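PDB 2WB7: PT26-6P from Thermococcus sp., which is of unknown function but is encoded by a mobile extrachromosomal element of Euryarchaea and joins immunoglobulin-like beta domains to a helical domain. Local coordinates for residues Tyr172-Lys177 against Trp200-Asp205; Ala48-Ile53 against Phe208-Glu213; Asn420-Lys425 against Ala457-Leu462; Glu446-Ala451 against Asn493-Ala498; Lys26-Leu31 against Asp265-Thr270. One frame throughout, in Å; residues are numbered along the deposited sequence.

Contact 1 (Tyr172-Lys177 against Trp200-Asp205)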
# COMPACT_ATOMS: atom_id res chain seq x y z
N TYR A 172 41.78 16.60 -10.45
CA TYR A 172 42.67 17.27 -11.40
C TYR A 172 43.16 16.38 -12.52
O TYR A 172 43.35 15.17 -12.33
CB TYR A 172 43.87 17.82 -10.66
CG TYR A 172 44.74 16.74 -10.06
CD1 TYR A 172 45.70 16.09 -10.81
CD2 TYR A 172 44.59 16.38 -8.73
CE1 TYR A 172 46.49 15.11 -10.26
CE2 TYR A 172 45.38 15.40 -8.17
CZ TYR A 172 46.33 14.77 -8.93
OH TYR A 172 47.13 13.79 -8.38
N GLN A 173 43.39 16.97 -13.69
CA GLN A 173 43.99 16.25 -14.80
C GLN A 173 45.48 16.52 -14.91
O GLN A 173 45.94 17.66 -14.76
CB GLN A 173 43.32 16.59 -16.13
CG GLN A 173 43.72 15.63 -17.23
CD GLN A 173 42.90 15.82 -18.47
OE1 GLN A 173 42.12 16.77 -18.58
NE2 GLN A 173 43.06 14.91 -19.44
N GLU A 174 46.25 15.45 -15.17
CA GLU A 174 47.67 15.58 -15.41
C GLU A 174 47.93 16.08 -16.83
O GLU A 174 47.26 15.65 -17.78
CB GLU A 174 48.36 14.24 -15.20
CG GLU A 174 48.33 13.73 -13.77
CD GLU A 174 49.09 12.42 -13.61
OE1 GLU A 174 48.51 11.44 -13.10
OE2 GLU A 174 50.28 12.35 -14.02
N ALA A 175 48.89 16.99 -16.96
CA ALA A 175 49.36 17.47 -18.25
C ALA A 175 50.80 17.00 -18.45
O ALA A 175 51.65 17.24 -17.60
CB ALA A 175 49.27 18.99 -18.32
N TRP A 176 51.07 16.32 -19.56
CA TRP A 176 52.42 15.83 -19.86
C TRP A 176 52.92 16.39 -21.19
O TRP A 176 52.15 16.48 -22.15
CB TRP A 176 52.43 14.29 -19.90
CG TRP A 176 52.27 13.64 -18.54
CD1 TRP A 176 51.19 13.71 -17.72
CD2 TRP A 176 53.24 12.80 -17.87
NE1 TRP A 176 51.41 12.97 -16.57
CE2 TRP A 176 52.66 12.40 -16.64
CE3 TRP A 176 54.53 12.35 -18.18
CZ2 TRP A 176 53.33 11.59 -15.72
CZ3 TRP A 176 55.19 11.53 -17.26
CH2 TRP A 176 54.59 11.16 -16.05
N LYS A 177 54.20 16.78 -21.24
CA LYS A 177 54.84 17.22 -22.49
C LYS A 177 56.08 16.37 -22.76
O LYS A 177 56.63 15.77 -21.83
CB LYS A 177 55.28 18.68 -22.39
CG LYS A 177 54.46 19.54 -21.44
CD LYS A 177 53.07 19.86 -21.99
CE LYS A 177 52.22 20.63 -20.98
NZ LYS A 177 50.95 21.13 -21.59
N TRP A 200 58.57 11.47 -22.50
CA TRP A 200 57.50 12.31 -21.97
C TRP A 200 57.66 12.55 -20.48
O TRP A 200 58.04 11.65 -19.74
CB TRP A 200 56.14 11.65 -22.24
CG TRP A 200 55.82 11.56 -23.69
CD1 TRP A 200 56.36 10.69 -24.59
CD2 TRP A 200 54.89 12.37 -24.41
NE1 TRP A 200 55.83 10.92 -25.84
CE2 TRP A 200 54.92 11.94 -25.75
CE3 TRP A 200 54.05 13.42 -24.05
CZ2 TRP A 200 54.13 12.53 -26.74
CZ3 TRP A 200 53.26 14.00 -25.04
CH2 TRP A 200 53.31 13.55 -26.36
N VAL A 201 57.35 13.77 -20.05
CA VAL A 201 57.50 14.12 -18.64
C VAL A 201 56.33 14.96 -18.09
O VAL A 201 55.60 15.61 -18.85
CB VAL A 201 58.89 14.78 -18.35
CG1 VAL A 201 59.00 16.15 -19.01
CG2 VAL A 201 59.16 14.86 -16.86
N HIS A 202 56.16 14.93 -16.78
CA HIS A 202 54.96 15.46 -16.15
C HIS A 202 55.02 16.96 -15.88
O HIS A 202 55.67 17.40 -14.93
CB HIS A 202 54.66 14.71 -14.86
CG HIS A 202 53.40 15.15 -14.18
ND1 HIS A 202 53.27 15.21 -12.81
CD2 HIS A 202 52.23 15.60 -14.69
CE1 HIS A 202 52.07 15.65 -12.50
NE2 HIS A 202 51.41 15.90 -13.62
N ASP A 203 54.31 17.72 -16.70
CA ASP A 203 54.33 19.18 -16.63
C ASP A 203 53.54 19.78 -15.46
O ASP A 203 54.11 20.18 -14.46
CB ASP A 203 53.83 19.77 -17.95
CG ASP A 203 53.95 21.28 -17.98
OD1 ASP A 203 54.90 21.81 -17.37
OD2 ASP A 203 53.10 21.93 -18.62
N LYS A 204 52.22 19.88 -15.62
CA LYS A 204 51.38 20.53 -14.61
C LYS A 204 50.15 19.70 -14.24
O LYS A 204 49.90 18.63 -14.81
CB LYS A 204 50.94 21.90 -15.11
CG LYS A 204 50.21 21.85 -16.45
CD LYS A 204 50.32 23.20 -17.17
CE LYS A 204 49.67 23.14 -18.55
NZ LYS A 204 49.49 24.50 -19.14
N ASP A 205 49.39 20.20 -13.26
CA ASP A 205 48.13 19.60 -12.85
C ASP A 205 47.01 20.64 -12.95
O ASP A 205 47.17 21.77 -12.49
CB ASP A 205 48.24 19.06 -11.42
CG ASP A 205 49.08 17.81 -11.34
OD1 ASP A 205 49.18 17.11 -12.37
OD2 ASP A 205 49.64 17.52 -10.27
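A classic beta bulge, with Asp-203 and Lys-204 both facing Ala-175, marks the antiparallel pairing of 172-177 with 200-205. Within it Ala-175 N bonds to Lys-204 O at 2.9 Å. Beyond it, Lys-177 and Val-201 form a hydrogen-bonded pair, Val-201 N giving a nearly straight bond to Lys-177 O at 2.8 Å. Between these, Trp-176 and His-202 overlap in an offset stack, imidazole against the indole five-membered ring, planes 27° apart. His-202 CB sits over the six-membered ring, 3.5 Å from its centroid. Trp-176 NE1 points, within the indole plane, at Glu-174 OE2 (2.9 Å), and that oxygen also lies over one face of the imidazole. His-202 NE2 donates to the syn side of Asp-205 OD1 at 2.8 Å, a bent bond 32° out of the carboxylate plane that probably restrains the turn of the imidazole. Replacing Trp-176 by alanine would probably uncover the imidazole face and leave Glu-174 OE2 without its indole donor. Glu-174 OE1 is bonded to His-86 on strand 85-96, the strand that pairs with 163-178 in the same sheet, while Phe-82 meets the rings of both Trp-176 and Trp-200.

Contact 2 (Ala48-Ile53 against Phe208-Glu213)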
# COMPACT_ATOMS: atom_id res chain seq x y z
N ALA A 48 30.41 18.40 -21.87
CA ALA A 48 31.81 18.79 -21.89
C ALA A 48 32.42 18.50 -20.51
O ALA A 48 31.70 18.23 -19.54
CB ALA A 48 31.94 20.26 -22.22
N GLY A 49 33.74 18.55 -20.41
CA GLY A 49 34.40 18.35 -19.12
C GLY A 49 35.25 17.10 -19.10
O GLY A 49 34.98 16.13 -19.81
N GLN A 50 36.31 17.13 -18.29
CA GLN A 50 37.23 16.01 -18.16
C GLN A 50 36.52 14.75 -17.66
O GLN A 50 37.15 13.71 -17.48
CB GLN A 50 38.37 16.36 -17.18
CG GLN A 50 39.18 17.61 -17.53
CD GLN A 50 38.61 18.86 -16.88
OE1 GLN A 50 37.39 18.99 -16.73
NE2 GLN A 50 39.50 19.79 -16.50
N VAL A 51 35.22 14.88 -17.41
CA VAL A 51 34.40 13.77 -16.95
C VAL A 51 32.96 14.00 -17.41
O VAL A 51 32.42 15.10 -17.30
CB VAL A 51 34.43 13.66 -15.41
CG1 VAL A 51 33.72 12.40 -14.97
CG2 VAL A 51 35.84 13.67 -14.90
N LEU A 52 32.35 12.96 -17.97
CA LEU A 52 30.94 12.99 -18.29
C LEU A 52 30.20 12.40 -17.10
O LEU A 52 30.62 11.37 -16.56
CB LEU A 52 30.64 12.19 -19.56
CG LEU A 52 30.74 12.94 -20.89
CD1 LEU A 52 29.71 14.09 -20.97
CD2 LEU A 52 32.16 13.44 -21.09
N ILE A 53 29.12 13.05 -16.67
CA ILE A 53 28.38 12.60 -15.49
C ILE A 53 26.96 12.20 -15.87
O ILE A 53 26.25 12.98 -16.49
CB ILE A 53 28.32 13.69 -14.41
CG1 ILE A 53 29.70 14.32 -14.20
CG2 ILE A 53 27.75 13.12 -13.11
CD1 ILE A 53 29.81 15.26 -13.00
N PHE A 208 39.63 20.78 -11.73
CA PHE A 208 38.27 20.92 -12.22
C PHE A 208 37.26 20.68 -11.12
O PHE A 208 37.52 19.99 -10.13
CB PHE A 208 37.99 19.98 -13.40
CG PHE A 208 38.15 18.52 -13.06
CD1 PHE A 208 37.08 17.80 -12.52
CD2 PHE A 208 39.35 17.88 -13.27
CE1 PHE A 208 37.22 16.46 -12.18
CE2 PHE A 208 39.50 16.54 -12.95
CZ PHE A 208 38.43 15.83 -12.40
N THR A 209 36.10 21.30 -11.29
CA THR A 209 34.95 21.03 -10.46
C THR A 209 33.78 20.87 -11.41
O THR A 209 33.34 21.83 -12.04
CB THR A 209 34.68 22.17 -9.47
OG1 THR A 209 35.67 22.15 -8.44
CG2 THR A 209 33.30 22.00 -8.86
N LEU A 210 33.33 19.64 -11.57
CA LEU A 210 32.22 19.38 -12.46
C LEU A 210 30.98 19.14 -11.63
O LEU A 210 31.05 18.62 -10.50
CB LEU A 210 32.54 18.22 -13.41
CG LEU A 210 33.76 18.49 -14.30
CD1 LEU A 210 34.05 17.34 -15.26
CD2 LEU A 210 33.60 19.80 -15.08
N LYS A 211 29.84 19.54 -12.17
CA LYS A 211 28.60 19.46 -11.44
C LYS A 211 27.47 19.12 -12.39
O LYS A 211 27.34 19.72 -13.46
CB LYS A 211 28.34 20.78 -10.71
CG LYS A 211 26.88 21.21 -10.69
CD LYS A 211 26.76 22.70 -10.36
CE LYS A 211 25.33 23.21 -10.52
NZ LYS A 211 24.42 22.59 -9.51
N ALA A 212 26.66 18.14 -11.99
CA ALA A 212 25.51 17.72 -12.75
C ALA A 212 24.28 17.76 -11.86
O ALA A 212 24.38 17.73 -10.63
CB ALA A 212 25.72 16.31 -13.33
N GLU A 213 23.12 17.84 -12.48
CA GLU A 213 21.86 17.91 -11.75
C GLU A 213 20.75 17.26 -12.57
O GLU A 213 20.83 17.21 -13.80
CB GLU A 213 21.53 19.36 -11.47
CG GLU A 213 20.23 19.59 -10.75
CD GLU A 213 20.06 21.05 -10.41
OE1 GLU A 213 18.99 21.61 -10.74
OE2 GLU A 213 21.03 21.62 -9.84
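Leu-210 reaches from strand 198-213 to the loop and strand start at 48-53, where the sheet containing strand 52-62 faces the one containing strand 198-213, consistent with the sandwich packing of an immunoglobulin-like domain. Its CB meets Ile-53 CD1 at 4.0 Å. A chi1 of -61° sets CG beside the backbone N, and the extended second torsion then carries CD1 into the bend of the opposite backbone. There CD1 lies 3.4 Å from Val-51 O and 3.7 Å from Val-51 CB, with Gln-50 N also around it. Gly-49, with a positive phi of 115°, brings its CA beside this methyl. Toward one end of the contact Ile-53 CG2 touches Ala-212 CB at 3.8 Å. Toward the other, Gln-50 and Phe-208 run alongside one another head to tail: Gln-50 CB lies over one ring face, offset toward the rim, and the amide runs back to Phe-208 CB, its plane 43° from that of the ring. No hydrogen bond joins the two segments. Segment 208-213 makes its backbone bonds to strand 163-178 instead, and Leu-73 of strand 66-75 touches Val-51 and Ile-53. Near the ring's far end, Val-51 CG2 approaches Phe-208 CE1 at 4.1 Å.

Contact 3 (Asn420-Lys425 against Ala457-Leu462)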
# COMPACT_ATOMS: atom_id res chain seq x y z
N ASN A 420 -43.21 -8.56 6.72
CA ASN A 420 -43.45 -7.59 7.78
C ASN A 420 -42.16 -7.10 8.39
O ASN A 420 -42.00 -5.92 8.68
CB ASN A 420 -44.35 -8.19 8.87
CG ASN A 420 -45.82 -8.09 8.52
OD1 ASN A 420 -46.20 -7.31 7.63
ND2 ASN A 420 -46.65 -8.87 9.20
N SER A 421 -41.23 -8.02 8.58
CA SER A 421 -39.95 -7.67 9.15
C SER A 421 -39.16 -6.74 8.22
O SER A 421 -38.55 -5.79 8.68
CB SER A 421 -39.16 -8.93 9.44
OG SER A 421 -39.67 -9.56 10.60
N LEU A 422 -39.21 -7.00 6.92
CA LEU A 422 -38.53 -6.14 5.96
C LEU A 422 -39.18 -4.77 5.87
O LEU A 422 -38.49 -3.74 5.77
CB LEU A 422 -38.48 -6.80 4.58
CG LEU A 422 -37.59 -8.05 4.56
CD1 LEU A 422 -37.73 -8.80 3.26
CD2 LEU A 422 -36.14 -7.70 4.83
N GLN A 423 -40.50 -4.74 5.90
CA GLN A 423 -41.22 -3.48 5.95
C GLN A 423 -40.70 -2.67 7.13
O GLN A 423 -40.54 -1.45 7.04
CB GLN A 423 -42.71 -3.73 6.08
CG GLN A 423 -43.46 -3.66 4.75
CD GLN A 423 -44.74 -4.48 4.73
OE1 GLN A 423 -45.11 -5.14 5.73
NE2 GLN A 423 -45.44 -4.47 3.60
N GLU A 424 -40.43 -3.35 8.23
CA GLU A 424 -39.92 -2.66 9.40
C GLU A 424 -38.52 -2.11 9.15
O GLU A 424 -38.25 -0.96 9.45
CB GLU A 424 -39.93 -3.57 10.63
CG GLU A 424 -39.10 -3.04 11.79
CD GLU A 424 -39.58 -1.68 12.32
OE1 GLU A 424 -39.05 -1.24 13.36
OE2 GLU A 424 -40.47 -1.04 11.69
N LYS A 425 -37.64 -2.93 8.60
CA LYS A 425 -36.30 -2.45 8.23
C LYS A 425 -36.37 -1.26 7.27
O LYS A 425 -35.54 -0.36 7.31
CB LYS A 425 -35.46 -3.59 7.64
CG LYS A 425 -34.90 -4.53 8.72
CD LYS A 425 -34.55 -5.90 8.17
CE LYS A 425 -33.14 -5.95 7.59
NZ LYS A 425 -32.14 -6.27 8.64
N ALA A 457 -36.77 -4.67 -3.01
CA ALA A 457 -36.56 -5.75 -3.97
C ALA A 457 -36.73 -7.11 -3.29
O ALA A 457 -37.23 -8.07 -3.90
CB ALA A 457 -35.19 -5.66 -4.60
N ALA A 458 -36.27 -7.20 -2.05
CA ALA A 458 -36.35 -8.44 -1.31
C ALA A 458 -37.80 -8.77 -1.03
O ALA A 458 -38.23 -9.90 -1.21
CB ALA A 458 -35.57 -8.33 -0.04
N ILE A 459 -38.56 -7.78 -0.57
CA ILE A 459 -39.98 -7.98 -0.35
C ILE A 459 -40.65 -8.50 -1.61
O ILE A 459 -41.54 -9.33 -1.54
CB ILE A 459 -40.70 -6.72 0.13
CG1 ILE A 459 -40.27 -6.38 1.57
CG2 ILE A 459 -42.21 -6.94 0.07
CD1 ILE A 459 -41.05 -5.25 2.20
N ASN A 460 -40.21 -8.04 -2.77
CA ASN A 460 -40.82 -8.45 -4.01
C ASN A 460 -40.45 -9.87 -4.35
O ASN A 460 -41.28 -10.65 -4.82
CB ASN A 460 -40.38 -7.54 -5.15
CG ASN A 460 -41.15 -7.79 -6.41
OD1 ASN A 460 -42.35 -7.57 -6.47
ND2 ASN A 460 -40.46 -8.29 -7.43
N ASP A 461 -39.18 -10.22 -4.13
CA ASP A 461 -38.73 -11.58 -4.38
C ASP A 461 -39.46 -12.58 -3.49
O ASP A 461 -39.86 -13.65 -3.95
CB ASP A 461 -37.22 -11.69 -4.25
CG ASP A 461 -36.49 -11.01 -5.39
OD1 ASP A 461 -37.10 -10.79 -6.45
OD2 ASP A 461 -35.30 -10.69 -5.25
N LEU A 462 -39.67 -12.23 -2.22
CA LEU A 462 -40.47 -13.08 -1.34
C LEU A 462 -41.89 -13.31 -1.89
O LEU A 462 -42.41 -14.44 -1.83
CB LEU A 462 -40.51 -12.55 0.10
CG LEU A 462 -39.18 -12.75 0.87
CD1 LEU A 462 -39.20 -12.10 2.24
CD2 LEU A 462 -38.76 -14.23 1.00
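Leu-422 and Ile-459 lie antiparallel, flank to flank, between two antiparallel helices, with Leu-422 CB set 3.5 Å from Ile-459 CG1. The segment axes run at 170° and come within 9.8 Å, the geometry of a hairpin formed by the successive helices 408-438 and 442-465 of the helical domain. A chi1 of -67° swings Leu-422 toward Leu-462. Its CD1 meets Leu-462 CD1 at 3.8 Å, the two leucine chains crossing at about a right angle, and touches Ala-458 CB at 4.0 Å. Ile-459 CD1 lies beside Leu-422 CB and the backbone of Gln-423. The same methyl, Ile-459 CD1, is 3.9 Å from Gln-423 CG, again with the chains nearly perpendicular. Truncating Ile-459 to alanine is likely to open a gap beside Leu-422 CB and strip the glutamine's aliphatic part of its neighbour. Ile-419 and Ile-426 touch Ile-459 too, and Val-390 adjoins Leu-422, so the apolar patch extends beyond the two segments. Lys-425 turns to Glu-485 and Asp-489 of helix 471-499, with which it forms salt bridges. No hydrogen bond or charge pair crosses between the segments, so what joins them is apolar packing, consistent with a buried helix-helix seam.

Contact 4 (Glu446-Ala451 against Asn493-Ala498)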
# COMPACT_ATOMS: atom_id res chain seq x y z
N GLU A 446 -27.98 9.03 -0.65
CA GLU A 446 -27.93 8.00 -1.65
C GLU A 446 -27.92 6.60 -1.05
O GLU A 446 -28.54 5.69 -1.58
CB GLU A 446 -26.72 8.19 -2.52
CG GLU A 446 -26.77 9.47 -3.32
CD GLU A 446 -26.00 9.32 -4.62
OE1 GLU A 446 -25.52 10.35 -5.15
OE2 GLU A 446 -25.88 8.15 -5.07
N TYR A 447 -27.21 6.43 0.06
CA TYR A 447 -27.11 5.13 0.70
C TYR A 447 -28.45 4.72 1.28
O TYR A 447 -28.97 3.64 0.96
CB TYR A 447 -26.05 5.13 1.80
CG TYR A 447 -24.67 5.46 1.30
CD1 TYR A 447 -23.70 5.99 2.16
CD2 TYR A 447 -24.34 5.30 -0.04
CE1 TYR A 447 -22.44 6.31 1.70
CE2 TYR A 447 -23.09 5.63 -0.50
CZ TYR A 447 -22.15 6.13 0.37
OH TYR A 447 -20.90 6.45 -0.09
N ALA A 448 -29.01 5.60 2.10
CA ALA A 448 -30.29 5.32 2.74
C ALA A 448 -31.37 5.00 1.71
O ALA A 448 -32.16 4.07 1.88
CB ALA A 448 -30.70 6.46 3.67
N GLN A 449 -31.39 5.72 0.60
CA GLN A 449 -32.34 5.37 -0.44
C GLN A 449 -31.99 4.00 -1.03
O GLN A 449 -32.89 3.20 -1.32
CB GLN A 449 -32.37 6.44 -1.55
CG GLN A 449 -33.50 6.25 -2.58
CD GLN A 449 -34.88 6.17 -1.94
OE1 GLN A 449 -35.27 7.03 -1.15
NE2 GLN A 449 -35.63 5.12 -2.29
N GLY A 450 -30.70 3.73 -1.20
CA GLY A 450 -30.26 2.45 -1.71
C GLY A 450 -30.78 1.33 -0.83
O GLY A 450 -31.26 0.31 -1.32
N ALA A 451 -30.68 1.51 0.48
CA ALA A 451 -31.18 0.52 1.41
C ALA A 451 -32.65 0.29 1.13
O ALA A 451 -33.11 -0.84 1.01
CB ALA A 451 -30.97 0.97 2.84
N ASN A 493 -25.69 0.39 7.02
CA ASN A 493 -24.38 0.63 7.61
C ASN A 493 -23.71 1.84 6.97
O ASN A 493 -23.19 2.71 7.67
CB ASN A 493 -23.49 -0.61 7.48
CG ASN A 493 -23.76 -1.64 8.56
OD1 ASN A 493 -23.20 -1.58 9.65
ND2 ASN A 493 -24.62 -2.60 8.25
N ALA A 494 -23.75 1.91 5.64
CA ALA A 494 -23.09 3.00 4.93
C ALA A 494 -23.67 4.38 5.31
O ALA A 494 -22.92 5.32 5.69
CB ALA A 494 -23.16 2.77 3.43
N ALA A 495 -24.99 4.52 5.21
CA ALA A 495 -25.63 5.77 5.58
C ALA A 495 -25.26 6.18 7.00
O ALA A 495 -24.92 7.32 7.24
CB ALA A 495 -27.13 5.64 5.42
N ARG A 496 -25.32 5.23 7.92
CA ARG A 496 -25.04 5.50 9.33
C ARG A 496 -23.61 6.00 9.54
O ARG A 496 -23.38 6.92 10.33
CB ARG A 496 -25.29 4.24 10.16
CG ARG A 496 -25.03 4.41 11.67
CD ARG A 496 -25.24 3.11 12.47
NE ARG A 496 -24.38 2.01 12.03
CZ ARG A 496 -23.20 1.70 12.58
NH1 ARG A 496 -22.75 2.40 13.62
NH2 ARG A 496 -22.48 0.69 12.09
N LYS A 497 -22.67 5.39 8.83
CA LYS A 497 -21.29 5.83 8.88
C LYS A 497 -21.11 7.19 8.22
O LYS A 497 -20.46 8.07 8.78
CB LYS A 497 -20.39 4.79 8.23
CG LYS A 497 -20.08 3.64 9.16
CD LYS A 497 -19.78 2.36 8.45
CE LYS A 497 -19.54 1.27 9.48
NZ LYS A 497 -19.06 0.01 8.85
N ALA A 498 -21.69 7.37 7.04
CA ALA A 498 -21.61 8.66 6.36
C ALA A 498 -22.08 9.78 7.28
O ALA A 498 -21.37 10.75 7.51
CB ALA A 498 -22.40 8.64 5.08
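Tyr-447 lies against three alanines, Ala-494, Ala-495 and Ala-498, on the facing helix. Its CB is 3.8 Å from Ala-495 CB. The backbone is nearer still, with Tyr-447 CB 3.6 Å from Ala-495 N. Farther out, ring atom CD1 comes 3.5 Å from Ala-494 CB and just as near to the carbonyl carbon Ala-494 C, and CE1 reaches Ala-498 CB at 4.1 Å. Ala-495 CA sits in the plane of the ring, at its edge. A chi1 of -60° places the ring beside the tyrosine's own backbone N and lays it along the other helix toward Ala-498, one turn on from Ala-494. Beside it, Ala-448 CB touches Ala-495 CB at 4.1 Å, and Ala-448 N also faces that methyl. With nothing larger than alanine among the touching residues of 493-498, Tyr-447 can reach the backbone there, and the helices come close: Tyr-447 CA and Ala-495 CA are 5.1 Å apart, and the segment axes approach to 8.0 Å at 159°. This is close alanine-mediated packing of antiparallel neighbours, helices 442-465 and 471-499, within the helical domain. A second shell comes from the helices around them. Leu-432 of helix 408-438 touches both Ala-448 and Ala-495, while Lys-507 and Ala-510 of helix 503-523 adjoin Tyr-447. On helix 471-499, Lys-497 forms a salt bridge with Asp-509 of helix 503-523 and bonds to Val-383 O.

Contact 5 (Lys26-Leu31 against Asp265-Thr270)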
# COMPACT_ATOMS: atom_id res chain seq x y z
N LYS A 26 2.30 -15.34 -1.49
CA LYS A 26 1.88 -15.10 -2.87
C LYS A 26 1.54 -13.64 -3.12
O LYS A 26 2.01 -13.05 -4.09
CB LYS A 26 0.64 -15.94 -3.19
CG LYS A 26 0.95 -17.33 -3.62
CD LYS A 26 1.51 -17.27 -5.02
CE LYS A 26 0.49 -16.64 -5.93
NZ LYS A 26 -0.75 -17.43 -5.86
N ALA A 27 0.70 -13.08 -2.25
CA ALA A 27 0.25 -11.71 -2.41
C ALA A 27 1.45 -10.79 -2.39
O ALA A 27 1.57 -9.88 -3.21
CB ALA A 27 -0.71 -11.36 -1.30
N ALA A 28 2.35 -11.04 -1.44
CA ALA A 28 3.59 -10.29 -1.31
C ALA A 28 4.35 -10.31 -2.63
O ALA A 28 4.68 -9.27 -3.20
CB ALA A 28 4.44 -10.88 -0.21
N ALA A 29 4.64 -11.53 -3.10
CA ALA A 29 5.31 -11.73 -4.38
C ALA A 29 4.60 -10.96 -5.49
O ALA A 29 5.22 -10.23 -6.27
CB ALA A 29 5.35 -13.19 -4.71
N GLU A 30 3.29 -11.15 -5.58
CA GLU A 30 2.53 -10.48 -6.62
C GLU A 30 2.68 -8.97 -6.54
O GLU A 30 2.87 -8.29 -7.54
CB GLU A 30 1.06 -10.87 -6.55
CG GLU A 30 0.18 -10.07 -7.48
CD GLU A 30 -1.30 -10.31 -7.23
OE1 GLU A 30 -1.62 -11.22 -6.43
OE2 GLU A 30 -2.13 -9.59 -7.83
N LEU A 31 2.57 -8.43 -5.33
CA LEU A 31 2.63 -6.98 -5.12
C LEU A 31 4.02 -6.44 -5.43
O LEU A 31 4.15 -5.38 -6.04
CB LEU A 31 2.26 -6.63 -3.68
CG LEU A 31 1.80 -5.19 -3.50
CD1 LEU A 31 0.59 -4.96 -4.38
CD2 LEU A 31 1.44 -4.90 -2.06
N ASP A 265 10.05 0.12 -0.70
CA ASP A 265 11.10 -0.47 0.12
C ASP A 265 10.67 -1.77 0.79
O ASP A 265 11.41 -2.76 0.79
CB ASP A 265 11.59 0.51 1.17
CG ASP A 265 12.10 1.81 0.57
OD1 ASP A 265 12.37 1.82 -0.66
OD2 ASP A 265 12.21 2.82 1.31
N PHE A 266 9.46 -1.76 1.38
CA PHE A 266 8.88 -2.96 1.97
C PHE A 266 7.37 -2.91 1.97
O PHE A 266 6.78 -1.85 1.72
CB PHE A 266 9.41 -3.19 3.39
CG PHE A 266 9.05 -2.12 4.38
CD1 PHE A 266 8.07 -2.33 5.33
CD2 PHE A 266 9.69 -0.89 4.37
CE1 PHE A 266 7.75 -1.34 6.24
CE2 PHE A 266 9.38 0.09 5.28
CZ PHE A 266 8.41 -0.13 6.22
N ILE A 267 6.73 -4.04 2.21
CA ILE A 267 5.28 -4.11 2.10
C ILE A 267 4.65 -4.82 3.29
O ILE A 267 5.32 -5.54 4.04
CB ILE A 267 4.83 -4.81 0.82
CG1 ILE A 267 4.89 -6.33 0.98
CG2 ILE A 267 5.69 -4.40 -0.35
CD1 ILE A 267 4.66 -7.10 -0.32
N ILE A 268 3.37 -4.59 3.47
CA ILE A 268 2.61 -5.30 4.48
C ILE A 268 1.45 -6.00 3.80
O ILE A 268 0.67 -5.37 3.07
CB ILE A 268 2.08 -4.34 5.54
CG1 ILE A 268 3.24 -3.71 6.31
CG2 ILE A 268 1.13 -5.07 6.48
CD1 ILE A 268 2.78 -2.81 7.46
N ILE A 269 1.35 -7.31 4.01
CA ILE A 269 0.17 -8.04 3.54
C ILE A 269 -0.73 -8.30 4.74
O ILE A 269 -0.24 -8.62 5.83
CB ILE A 269 0.55 -9.37 2.86
CG1 ILE A 269 1.27 -9.11 1.55
CG2 ILE A 269 -0.70 -10.18 2.60
CD1 ILE A 269 0.59 -8.07 0.69
N THR A 270 -2.04 -8.12 4.55
CA THR A 270 -2.99 -8.37 5.64
C THR A 270 -3.86 -9.56 5.33
O THR A 270 -4.51 -9.61 4.29
CB THR A 270 -3.94 -7.17 5.89
OG1 THR A 270 -3.20 -6.01 6.30
CG2 THR A 270 -4.91 -7.52 6.98
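Ala-27, Ala-28 and Leu-31 meet Ile-267 and Ile-269 without any flat side chain between them; the nearby aromatic residue Tyr-259 on strand 253-261 touches Leu-31 and Ile-269. The contact is wholly apolar: isoleucine methyls and methylenes meet the side chains of Ala-27, Ala-28 and Leu-31 and, at Ala-28, the helix backbone. Ile-267 runs outward with CG1 between its backbone N and carbonyl carbon (chi1 81°) and an extended second torsion, which brings CD1 up to the helix. That methyl lies 3.5 Å from Ala-28 CA and 3.8 Å from Ala-28 CB, with Leu-31 CB farther along at 4.2 Å. Ile-269 is bent at its second torsion (-47°). Its CG1 comes within 3.7 Å of Ala-28 N, while its CD1 meets Ala-27 CB at 4.1 Å and Leu-31 CD2 at 4.3 Å. Ala-28 is thus flanked by both isoleucines, and its small side chain lets the helix settle close, the segment axes approaching to 8.6 Å. Helix 21-34 here packs on a beta sheet of the second immunoglobulin-like domain, at the face bearing Ile-267 and Ile-269; Ile-268 points away from it. Neighbouring strands take part as well: Leu-254 of strand 253-261 touches Ala-27 and Ile-269, and Thr-289 of strand 281-290 touches Ala-28, so the helix lies across three adjacent strands.

How the contacts relate
From the N terminus, helix 21-34 enters contact 5 first, and its partner comes only after a loop of more than 230 residues, which ties that helix to the sheet holding strand 266-272. Contact 2 is nested inside that loop, tying the start of strand 52-62 to strand 198-213, and contact 1 is nested in turn inside contact 2. Contacts 1 and 2 share strand 198-213 and touch, Gln-173 packing on Gln-50 and Tyr-172 on Phe-208. After these loops close, contacts 3 and 4 tie helix 442-465 to helices 408-438 and 471-499; their segments alternate, so they cross, their centres about 17 Å apart. The centres of contacts 1 and 3 are about 96 Å apart, on opposite sides of the chain's centre.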